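Local coordinates for protein KLLA0E08119p (Kluyveromyces lactis, PDB 3VA7) that probably carboxylates urea with bicarbonate and ATP through a tethered biotin, this chain being the urea carboxylase part of a longer urea-degrading enzyme, at residues E680-Q685 and D689-H694; I745-G750 and W768-L773; A760-A765 and I779-L784. One frame throughout, in Å; residues are numbered along the deposited sequence.

Contact 1: residues E680-Q685 and D689-H694; sequences EEYIEQ and DKWKVH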
loop_
_atom_site.group_PDB
_atom_site.type_symbol
_atom_site.label_atom_id
_atom_site.label_comp_id
_atom_site.label_asym_id
_atom_site.label_seq_id
_atom_site.Cartn_x
_atom_site.Cartn_y
_atom_site.Cartn_z
ATOM N N GLU A 680 16.340 -40.658 7.944
ATOM C CA GLU A 680 15.224 -41.459 8.492
ATOM C C GLU A 680 14.818 -41.072 9.899
ATOM O O GLU A 680 13.678 -40.687 10.110
ATOM C CB GLU A 680 15.574 -42.952 8.506
ATOM C CG GLU A 680 15.008 -43.806 7.353
ATOM C CD GLU A 680 13.510 -43.946 7.461
ATOM O OE1 GLU A 680 12.774 -43.695 6.451
ATOM O OE2 GLU A 680 13.087 -44.278 8.602
ATOM N N GLU A 681 15.735 -41.176 10.869
ATOM C CA GLU A 681 15.343 -40.922 12.270
ATOM C C GLU A 681 14.852 -39.503 12.478
ATOM O O GLU A 681 13.887 -39.269 13.237
ATOM C CB GLU A 681 16.384 -41.344 13.326
ATOM C CG GLU A 681 17.821 -40.930 13.103
ATOM C CD GLU A 681 18.646 -40.963 14.413
ATOM O OE1 GLU A 681 19.896 -41.103 14.313
ATOM O OE2 GLU A 681 18.058 -40.856 15.543
ATOM N N TYR A 682 15.471 -38.553 11.780
ATOM C CA TYR A 682 14.999 -37.185 11.918
ATOM C C TYR A 682 13.540 -36.985 11.446
ATOM O O TYR A 682 12.755 -36.283 12.123
ATOM C CB TYR A 682 15.963 -36.118 11.378
ATOM C CG TYR A 682 15.423 -34.785 11.770
ATOM C CD1 TYR A 682 15.468 -34.362 13.100
ATOM C CD2 TYR A 682 14.759 -33.985 10.836
ATOM C CE1 TYR A 682 14.915 -33.159 13.490
ATOM C CE2 TYR A 682 14.183 -32.758 11.222
ATOM C CZ TYR A 682 14.269 -32.354 12.553
ATOM O OH TYR A 682 13.711 -31.149 12.915
ATOM N N ILE A 683 13.179 -37.616 10.320
ATOM C CA ILE A 683 11.766 -37.701 9.901
ATOM C C ILE A 683 10.833 -38.294 10.984
ATOM O O ILE A 683 9.737 -37.757 11.259
ATOM C CB ILE A 683 11.597 -38.515 8.606
ATOM C CG1 ILE A 683 12.571 -38.006 7.524
ATOM C CG2 ILE A 683 10.144 -38.484 8.182
ATOM C CD1 ILE A 683 12.453 -38.723 6.123
ATOM N N GLU A 684 11.260 -39.399 11.590
ATOM C CA GLU A 684 10.559 -39.931 12.757
ATOM C C GLU A 684 10.478 -38.883 13.848
ATOM O O GLU A 684 9.364 -38.552 14.280
ATOM C CB GLU A 684 11.225 -41.183 13.340
ATOM C CG GLU A 684 11.880 -42.102 12.327
ATOM C CD GLU A 684 12.269 -43.442 12.955
ATOM O OE1 GLU A 684 11.942 -43.630 14.164
ATOM O OE2 GLU A 684 12.880 -44.297 12.242
ATOM N N GLN A 685 11.628 -38.352 14.291
ATOM C CA GLN A 685 11.594 -37.387 15.395
ATOM C C GLN A 685 10.699 -36.227 15.040
ATOM O O GLN A 685 10.036 -35.702 15.933
ATOM C CB GLN A 685 12.934 -36.751 15.707
ATOM C CG GLN A 685 14.136 -37.631 15.811
ATOM C CD GLN A 685 15.324 -36.808 16.247
ATOM O OE1 GLN A 685 15.178 -35.897 17.088
ATOM N NE2 GLN A 685 16.501 -37.105 15.691
ATOM N N ASP A 689 8.262 -35.954 18.126
ATOM C CA ASP A 689 8.382 -34.833 19.094
ATOM C C ASP A 689 7.388 -33.671 18.938
ATOM O O ASP A 689 6.736 -33.530 17.891
ATOM C CB ASP A 689 9.805 -34.287 19.158
ATOM C CG ASP A 689 10.813 -35.375 19.417
ATOM O OD1 ASP A 689 12.035 -35.101 19.278
ATOM O OD2 ASP A 689 10.374 -36.528 19.706
ATOM N N LYS A 690 7.261 -32.891 20.013
ATOM C CA LYS A 690 6.432 -31.721 20.017
ATOM C C LYS A 690 7.287 -30.538 19.684
ATOM O O LYS A 690 8.492 -30.544 19.911
ATOM C CB LYS A 690 5.755 -31.517 21.369
ATOM C CG LYS A 690 4.879 -32.657 21.714
ATOM C CD LYS A 690 3.573 -32.243 22.271
ATOM C CE LYS A 690 3.120 -33.272 23.339
ATOM N NZ LYS A 690 1.791 -32.900 23.960
ATOM N N TRP A 691 6.643 -29.532 19.114
ATOM C CA TRP A 691 7.296 -28.311 18.680
ATOM C C TRP A 691 6.710 -27.180 19.494
ATOM O O TRP A 691 5.489 -27.138 19.701
ATOM C CB TRP A 691 6.993 -28.055 17.200
ATOM C CG TRP A 691 7.712 -29.009 16.287
ATOM C CD1 TRP A 691 7.233 -30.212 15.760
ATOM C CD2 TRP A 691 9.045 -28.863 15.807
ATOM N NE1 TRP A 691 8.201 -30.791 14.983
ATOM C CE2 TRP A 691 9.322 -29.996 14.994
ATOM C CE3 TRP A 691 10.027 -27.888 15.974
ATOM C CZ2 TRP A 691 10.552 -30.172 14.359
ATOM C CZ3 TRP A 691 11.258 -28.066 15.366
ATOM C CH2 TRP A 691 11.512 -29.197 14.559
ATOM N N LYS A 692 7.580 -26.260 19.926
ATOM C CA LYS A 692 7.168 -25.106 20.700
ATOM C C LYS A 692 7.119 -23.860 19.793
ATOM O O LYS A 692 8.058 -23.616 19.031
ATOM C CB LYS A 692 8.170 -24.932 21.831
ATOM C CG LYS A 692 7.746 -24.085 23.025
ATOM C CD LYS A 692 8.598 -24.536 24.237
ATOM C CE LYS A 692 7.980 -24.198 25.625
ATOM N NZ LYS A 692 6.502 -24.488 25.844
ATOM N N VAL A 693 6.050 -23.088 19.878
ATOM C CA VAL A 693 5.908 -21.865 19.120
ATOM C C VAL A 693 6.793 -20.701 19.642
ATOM O O VAL A 693 6.709 -20.311 20.828
ATOM C CB VAL A 693 4.448 -21.401 19.160
ATOM C CG1 VAL A 693 4.259 -20.094 18.333
ATOM C CG2 VAL A 693 3.559 -22.483 18.661
ATOM N N HIS A 694 7.587 -20.123 18.739
ATOM C CA HIS A 694 8.670 -19.148 19.030
ATOM C C HIS A 694 8.151 -17.704 19.002
ATOM O O HIS A 694 7.195 -17.380 18.269
ATOM C CB HIS A 694 9.728 -19.376 17.950
ATOM C CG HIS A 694 10.945 -18.497 18.026
ATOM N ND1 HIS A 694 10.897 -17.124 17.880
ATOM C CD2 HIS A 694 12.261 -18.818 18.131
ATOM C CE1 HIS A 694 12.130 -16.641 17.920
ATOM N NE2 HIS A 694 12.973 -17.650 18.060
#
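D689 sits just where the chain leaves helix 680-688, and its backbone N still gives a bond to Q685 O (2.8 Å, N-H...O 165°), an i to i+4 bond that carries the helical pattern to D689. Its side chain then runs beside that of Q685, both pointing the same way. D689 CB packs 3.5 Å from the Q685 carbonyl oxygen, and D689 OD1 comes 4.0 Å from Q685 CB. A glycine here would take away CB and the carboxylate, so Q685 would probably lose its neighbour and be freer to turn.

Next, K690 turns away from the helix and forms a salt bridge with D662. W691 swings its indole back, CG beside its own backbone N (chi1 -72°), so that the far end of the benzo ring faces the helix. The Y682 hydroxyl meets this ring edge in plane, with OH 3.4 Å from W691 CH2; CG lies anti to the tyrosine's backbone N (chi1 -172°), which carries the hydroxyl to the indole, and OH is itself hydrogen-bonded to P707 O. W691 NE1 is held by F686 O, and the indole also meets the rings of F686 and F781. This is a compact helix-to-strand connection, leading helix 680-688 into strand 691-698 of the carboxyltransferase domain, subdomain A and B.

Contact 2: residues I745-G750 and W768-L773; sequences IITCDG and WKVGQL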
loop_
_atom_site.group_PDB
_atom_site.type_symbol
_atom_site.label_atom_id
_atom_site.label_comp_id
_atom_site.label_asym_id
_atom_site.label_seq_id
_atom_site.Cartn_x
_atom_site.Cartn_y
_atom_site.Cartn_z
ATOM N N ILE A 745 6.307 -22.332 9.939
ATOM C CA ILE A 745 5.176 -22.604 9.120
ATOM C C ILE A 745 4.782 -21.404 8.262
ATOM O O ILE A 745 4.370 -20.384 8.792
ATOM C CB ILE A 745 3.955 -23.037 9.936
ATOM C CG1 ILE A 745 4.325 -24.198 10.886
ATOM C CG2 ILE A 745 2.786 -23.427 8.966
ATOM C CD1 ILE A 745 3.284 -24.362 11.942
ATOM N N ILE A 746 4.835 -21.594 6.937
ATOM C CA ILE A 746 4.440 -20.604 5.923
ATOM C C ILE A 746 2.927 -20.308 5.963
ATOM O O ILE A 746 2.115 -21.153 5.624
ATOM C CB ILE A 746 4.898 -21.059 4.453
ATOM C CG1 ILE A 746 6.362 -21.528 4.413
ATOM C CG2 ILE A 746 4.718 -19.958 3.435
ATOM C CD1 ILE A 746 7.264 -20.510 4.949
ATOM N N THR A 747 2.533 -19.107 6.335
ATOM C CA THR A 747 1.109 -18.834 6.459
ATOM C C THR A 747 0.621 -17.815 5.413
ATOM O O THR A 747 1.342 -17.495 4.483
ATOM C CB THR A 747 0.831 -18.336 7.878
ATOM O OG1 THR A 747 1.719 -17.191 8.157
ATOM C CG2 THR A 747 1.026 -19.532 8.923
ATOM N N CYS A 748 -0.581 -17.271 5.561
ATOM C CA CYS A 748 -1.195 -16.488 4.464
ATOM C C CYS A 748 -0.522 -15.179 4.017
ATOM O O CYS A 748 -0.829 -14.688 2.947
ATOM C CB CYS A 748 -2.680 -16.255 4.714
ATOM S SG CYS A 748 -2.958 -15.252 6.202
ATOM N N ASP A 749 0.335 -14.580 4.840
ATOM C CA ASP A 749 1.173 -13.444 4.360
ATOM C C ASP A 749 2.581 -13.899 4.007
ATOM O O ASP A 749 3.518 -13.100 4.068
ATOM C CB ASP A 749 1.272 -12.331 5.362
ATOM C CG ASP A 749 0.058 -11.432 5.341
ATOM O OD1 ASP A 749 -0.790 -11.563 4.397
ATOM O OD2 ASP A 749 -0.045 -10.607 6.305
ATOM N N GLY A 750 2.723 -15.167 3.641
ATOM C CA GLY A 750 4.038 -15.808 3.656
ATOM C C GLY A 750 4.782 -15.870 2.331
ATOM O O GLY A 750 4.215 -15.504 1.286
ATOM N N TRP A 768 -6.131 -23.209 9.863
ATOM C CA TRP A 768 -6.797 -22.402 10.871
ATOM C C TRP A 768 -6.228 -22.607 12.249
ATOM O O TRP A 768 -6.237 -21.700 13.024
ATOM C CB TRP A 768 -8.289 -22.673 10.935
ATOM C CG TRP A 768 -8.680 -23.867 11.824
ATOM C CD1 TRP A 768 -8.852 -25.168 11.424
ATOM C CD2 TRP A 768 -8.941 -23.846 13.242
ATOM N NE1 TRP A 768 -9.197 -25.962 12.509
ATOM C CE2 TRP A 768 -9.267 -25.180 13.631
ATOM C CE3 TRP A 768 -8.930 -22.837 14.220
ATOM C CZ2 TRP A 768 -9.596 -25.526 14.958
ATOM C CZ3 TRP A 768 -9.231 -23.179 15.536
ATOM C CH2 TRP A 768 -9.564 -24.526 15.892
ATOM N N LYS A 769 -5.747 -23.802 12.551
ATOM C CA LYS A 769 -5.122 -24.060 13.834
ATOM C C LYS A 769 -3.914 -23.177 13.986
ATOM O O LYS A 769 -3.710 -22.562 15.064
ATOM C CB LYS A 769 -4.729 -25.536 14.015
ATOM C CG LYS A 769 -5.901 -26.442 14.419
ATOM C CD LYS A 769 -5.522 -27.925 14.330
ATOM C CE LYS A 769 -6.762 -28.728 14.517
ATOM N NZ LYS A 769 -6.648 -30.115 13.993
ATOM N N VAL A 770 -3.124 -23.102 12.908
ATOM C CA VAL A 770 -1.884 -22.331 12.908
ATOM C C VAL A 770 -2.198 -20.854 13.139
ATOM O O VAL A 770 -1.462 -20.163 13.838
ATOM C CB VAL A 770 -1.058 -22.594 11.630
ATOM C CG1 VAL A 770 0.269 -21.833 11.647
ATOM C CG2 VAL A 770 -0.783 -24.079 11.530
ATOM N N GLY A 771 -3.329 -20.391 12.641
ATOM C CA GLY A 771 -3.814 -19.046 13.014
ATOM C C GLY A 771 -4.250 -18.804 14.473
ATOM O O GLY A 771 -4.717 -17.714 14.823
ATOM N N GLN A 772 -4.117 -19.803 15.326
ATOM C CA GLN A 772 -4.561 -19.638 16.703
ATOM C C GLN A 772 -3.435 -19.952 17.670
ATOM O O GLN A 772 -3.593 -19.826 18.902
ATOM C CB GLN A 772 -5.839 -20.473 16.990
ATOM C CG GLN A 772 -7.122 -19.978 16.282
ATOM C CD GLN A 772 -7.515 -18.578 16.708
ATOM O OE1 GLN A 772 -6.938 -18.058 17.646
ATOM N NE2 GLN A 772 -8.501 -17.952 16.023
ATOM N N LEU A 773 -2.292 -20.344 17.102
ATOM C CA LEU A 773 -1.076 -20.527 17.875
ATOM C C LEU A 773 -0.577 -19.195 18.528
ATOM O O LEU A 773 -0.809 -18.116 17.999
ATOM C CB LEU A 773 -0.003 -21.187 17.012
ATOM C CG LEU A 773 -0.250 -22.570 16.363
ATOM C CD1 LEU A 773 1.012 -23.037 15.588
ATOM C CD2 LEU A 773 -0.685 -23.621 17.392
#
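V770 lays its CG1 methyl on the CG2 methyl of T747, 3.6 Å away, the two side chains passing at a slant. Here a short, weakly bonded helix, about 767-770, packs on residues of a curled mixed sheet in the carboxyltransferase domain, subdomain A and B, whose strand 742-746 is followed by a type I beta turn, T747 to G750. The turn closes through a weak bond from G750 N to T747 O (2.8 Å).

T747 is divided between two surroundings. Its hydroxyl stands between backbone N and carbonyl carbon (chi1 54°), where R699 O binds it, and the same rotation sets CG2 anti to the carbonyl carbon, facing the valine. Further along the turn, D749 is tied to R699 by a salt bridge and to S506 by a hydrogen bond. This anchors the turn close to the biotin pocket: the T747 side chain lies about 7 Å from the bound biotin group, which I746 touches from the face of the strand turned away from the helix.

On the other segment, the chain leaves the helix through a turn in which Q772 N binds K769 O at 2.8 Å. The Q772 amide is gripped at both ends, OE1 by C586 N and NE2 by R587 O and D510 OD1, fixing its rotation and tying the turn to neighbouring parts of the fold. L773 follows, its N giving V770 O a weak bond (3.4 Å); L773 and V770 both also rest on V702 of strand 701-705.

I745 completes the apolar patch, meeting V770 tip to tip. Its CD1 reaches between the branches of the valine, 3.9 Å from V770 CG1 and 4.1 Å from V770 CG2, and only grazes L773 CD1 at 4.5 Å.

Contact 3: residues A760-A765 and I779-L784; sequences AVVAEA and IQFVPL. With NA (sodium ion), chain K.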
loop_
_atom_site.group_PDB
_atom_site.type_symbol
_atom_site.label_atom_id
_atom_site.label_comp_id
_atom_site.label_asym_id
_atom_site.label_seq_id
_atom_site.Cartn_x
_atom_site.Cartn_y
_atom_site.Cartn_z
ATOM N N ALA A 760 6.974 -30.953 5.271
ATOM C CA ALA A 760 5.578 -31.394 5.243
ATOM C C ALA A 760 4.772 -30.113 5.030
ATOM O O ALA A 760 5.370 -29.024 5.095
ATOM C CB ALA A 760 5.199 -32.041 6.554
ATOM N N VAL A 761 3.453 -30.231 4.784
ATOM C CA VAL A 761 2.582 -29.079 4.609
ATOM C C VAL A 761 1.241 -29.270 5.339
ATOM O O VAL A 761 0.483 -30.226 5.076
ATOM C CB VAL A 761 2.251 -28.824 3.111
ATOM C CG1 VAL A 761 1.367 -27.588 2.987
ATOM C CG2 VAL A 761 3.560 -28.740 2.216
ATOM N N VAL A 762 0.947 -28.338 6.246
ATOM C CA VAL A 762 -0.266 -28.308 6.978
ATOM C C VAL A 762 -1.413 -28.383 5.969
ATOM O O VAL A 762 -1.352 -27.720 4.871
ATOM C CB VAL A 762 -0.335 -27.016 7.816
ATOM C CG1 VAL A 762 -1.702 -26.887 8.474
ATOM C CG2 VAL A 762 0.806 -26.981 8.850
ATOM N N ALA A 763 -2.455 -29.175 6.301
ATOM C CA ALA A 763 -3.503 -29.392 5.315
ATOM C C ALA A 763 -4.305 -28.138 5.211
ATOM O O ALA A 763 -4.478 -27.466 6.174
ATOM C CB ALA A 763 -4.387 -30.588 5.649
ATOM N N GLU A 764 -4.785 -27.814 4.033
ATOM C CA GLU A 764 -5.498 -26.577 3.866
ATOM C C GLU A 764 -6.372 -26.288 5.082
ATOM O O GLU A 764 -6.336 -25.178 5.639
ATOM C CB GLU A 764 -6.368 -26.659 2.625
ATOM C CG GLU A 764 -7.112 -25.376 2.298
ATOM C CD GLU A 764 -7.799 -25.455 0.952
ATOM O OE1 GLU A 764 -8.598 -24.552 0.656
ATOM O OE2 GLU A 764 -7.557 -26.450 0.196
ATOM N N ALA A 765 -7.134 -27.312 5.475
ATOM C CA ALA A 765 -8.251 -27.209 6.401
ATOM C C ALA A 765 -7.736 -27.279 7.812
ATOM O O ALA A 765 -8.513 -27.081 8.761
ATOM C CB ALA A 765 -9.212 -28.372 6.166
ATOM N N ILE A 779 2.908 -28.076 19.683
ATOM C CA ILE A 779 2.152 -28.687 18.606
ATOM C C ILE A 779 2.811 -29.971 18.235
ATOM O O ILE A 779 4.009 -30.154 18.514
ATOM C CB ILE A 779 2.024 -27.756 17.334
ATOM C CG1 ILE A 779 3.342 -27.663 16.561
ATOM C CG2 ILE A 779 1.560 -26.338 17.710
ATOM C CD1 ILE A 779 3.350 -26.552 15.492
ATOM N N GLN A 780 2.047 -30.853 17.595
ATOM C CA GLN A 780 2.576 -32.094 17.020
ATOM C C GLN A 780 1.917 -32.258 15.680
ATOM O O GLN A 780 0.682 -32.104 15.530
ATOM C CB GLN A 780 2.226 -33.306 17.878
ATOM C CG GLN A 780 2.916 -34.578 17.427
ATOM C CD GLN A 780 2.536 -35.804 18.271
ATOM O OE1 GLN A 780 1.467 -35.848 18.911
ATOM N NE2 GLN A 780 3.406 -36.809 18.264
ATOM N N PHE A 781 2.752 -32.547 14.694
ATOM C CA PHE A 781 2.284 -32.736 13.323
ATOM C C PHE A 781 1.874 -34.163 13.094
ATOM O O PHE A 781 2.590 -35.116 13.366
ATOM C CB PHE A 781 3.371 -32.314 12.333
ATOM C CG PHE A 781 3.686 -30.849 12.380
ATOM C CD1 PHE A 781 2.689 -29.900 12.092
ATOM C CD2 PHE A 781 4.978 -30.411 12.700
ATOM C CE1 PHE A 781 2.961 -28.555 12.140
ATOM C CE2 PHE A 781 5.270 -29.036 12.745
ATOM C CZ PHE A 781 4.268 -28.098 12.481
ATOM N N VAL A 782 0.705 -34.310 12.559
ATOM C CA VAL A 782 0.077 -35.602 12.505
ATOM C C VAL A 782 -0.107 -35.913 10.996
ATOM O O VAL A 782 -0.683 -35.103 10.248
ATOM C CB VAL A 782 -1.213 -35.431 13.339
ATOM C CG1 VAL A 782 -2.409 -35.369 12.509
ATOM C CG2 VAL A 782 -1.284 -36.454 14.444
ATOM N N PRO A 783 0.465 -37.031 10.511
ATOM C CA PRO A 783 0.367 -37.343 9.069
ATOM C C PRO A 783 -1.046 -37.697 8.623
ATOM O O PRO A 783 -1.839 -38.330 9.343
ATOM C CB PRO A 783 1.293 -38.535 8.888
ATOM C CG PRO A 783 1.352 -39.145 10.222
ATOM C CD PRO A 783 1.097 -38.117 11.274
ATOM N N LEU A 784 -1.359 -37.256 7.426
ATOM C CA LEU A 784 -2.696 -37.289 6.919
ATOM C C LEU A 784 -2.521 -37.571 5.408
ATOM O O LEU A 784 -1.558 -37.040 4.761
ATOM C CB LEU A 784 -3.329 -35.935 7.157
ATOM C CG LEU A 784 -4.470 -35.676 8.137
ATOM C CD1 LEU A 784 -4.191 -36.202 9.511
ATOM C CD2 LEU A 784 -4.870 -34.179 8.133
HETATM NA NA NA K . -8.150 -29.005 -0.519
HETATM O O HOH W 1 -9.443 -26.808 -1.980
#
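V762 and F781 make the first of two apolar touches: the V762 CG2 methyl approaches F781 CE1 at 4.2 Å, coming obliquely to the ring. On one face of the same ring lies I779 CG1, off centre toward the rim, while F686 meets it with its plane only about 10° away, so the phenyl is wedged among aliphatic and aromatic neighbours. In the second touch A763 CB rests against L784 CD2 at 4.4 Å. Both are loose van der Waals contacts between buried side chains.

The metal interaction belongs to the next residue. E764 takes no part in this packing; its extended chain, CG anti to the backbone N (chi1 -177°), carries OE2 to the sodium ion, 2.7 Å away. A water lies 2.9 Å from the ion as a further ligand, D845 OD2 is another, and R790 also belongs to the site.

Strands 756-762 and 778-783 flank strand 662-669 in the curled sheet of the carboxyltransferase domain, subdomain A and B, and V762 and F781 both pack on its V667. A765 and L784 share L792 of helix 786-802, which therefore adjoins both segments.

In the fold
From the N terminus, contact 1 comes first: it closes a very short loop, from helix 680-688 into strand 691-698, before the others open. Contacts 2 and 3 then cross, since 745-750 and 760-765 precede 768-773 and 779-784 in turn, with helix 767-770 falling between the two strands of contact 3 in sequence. All three reach one curled sheet. Strand 691-698 of contact 1 neighbours strand 778-783 of contact 3, where W691 O probably accepts a hydrogen bond from I779 N (2.7 Å). Contact 2 joins the others by packing: V693 on L773, and I745 on both V762 and F781, so strand 742-746 and the segment after helix 767-770 are tied to the neighbouring strands.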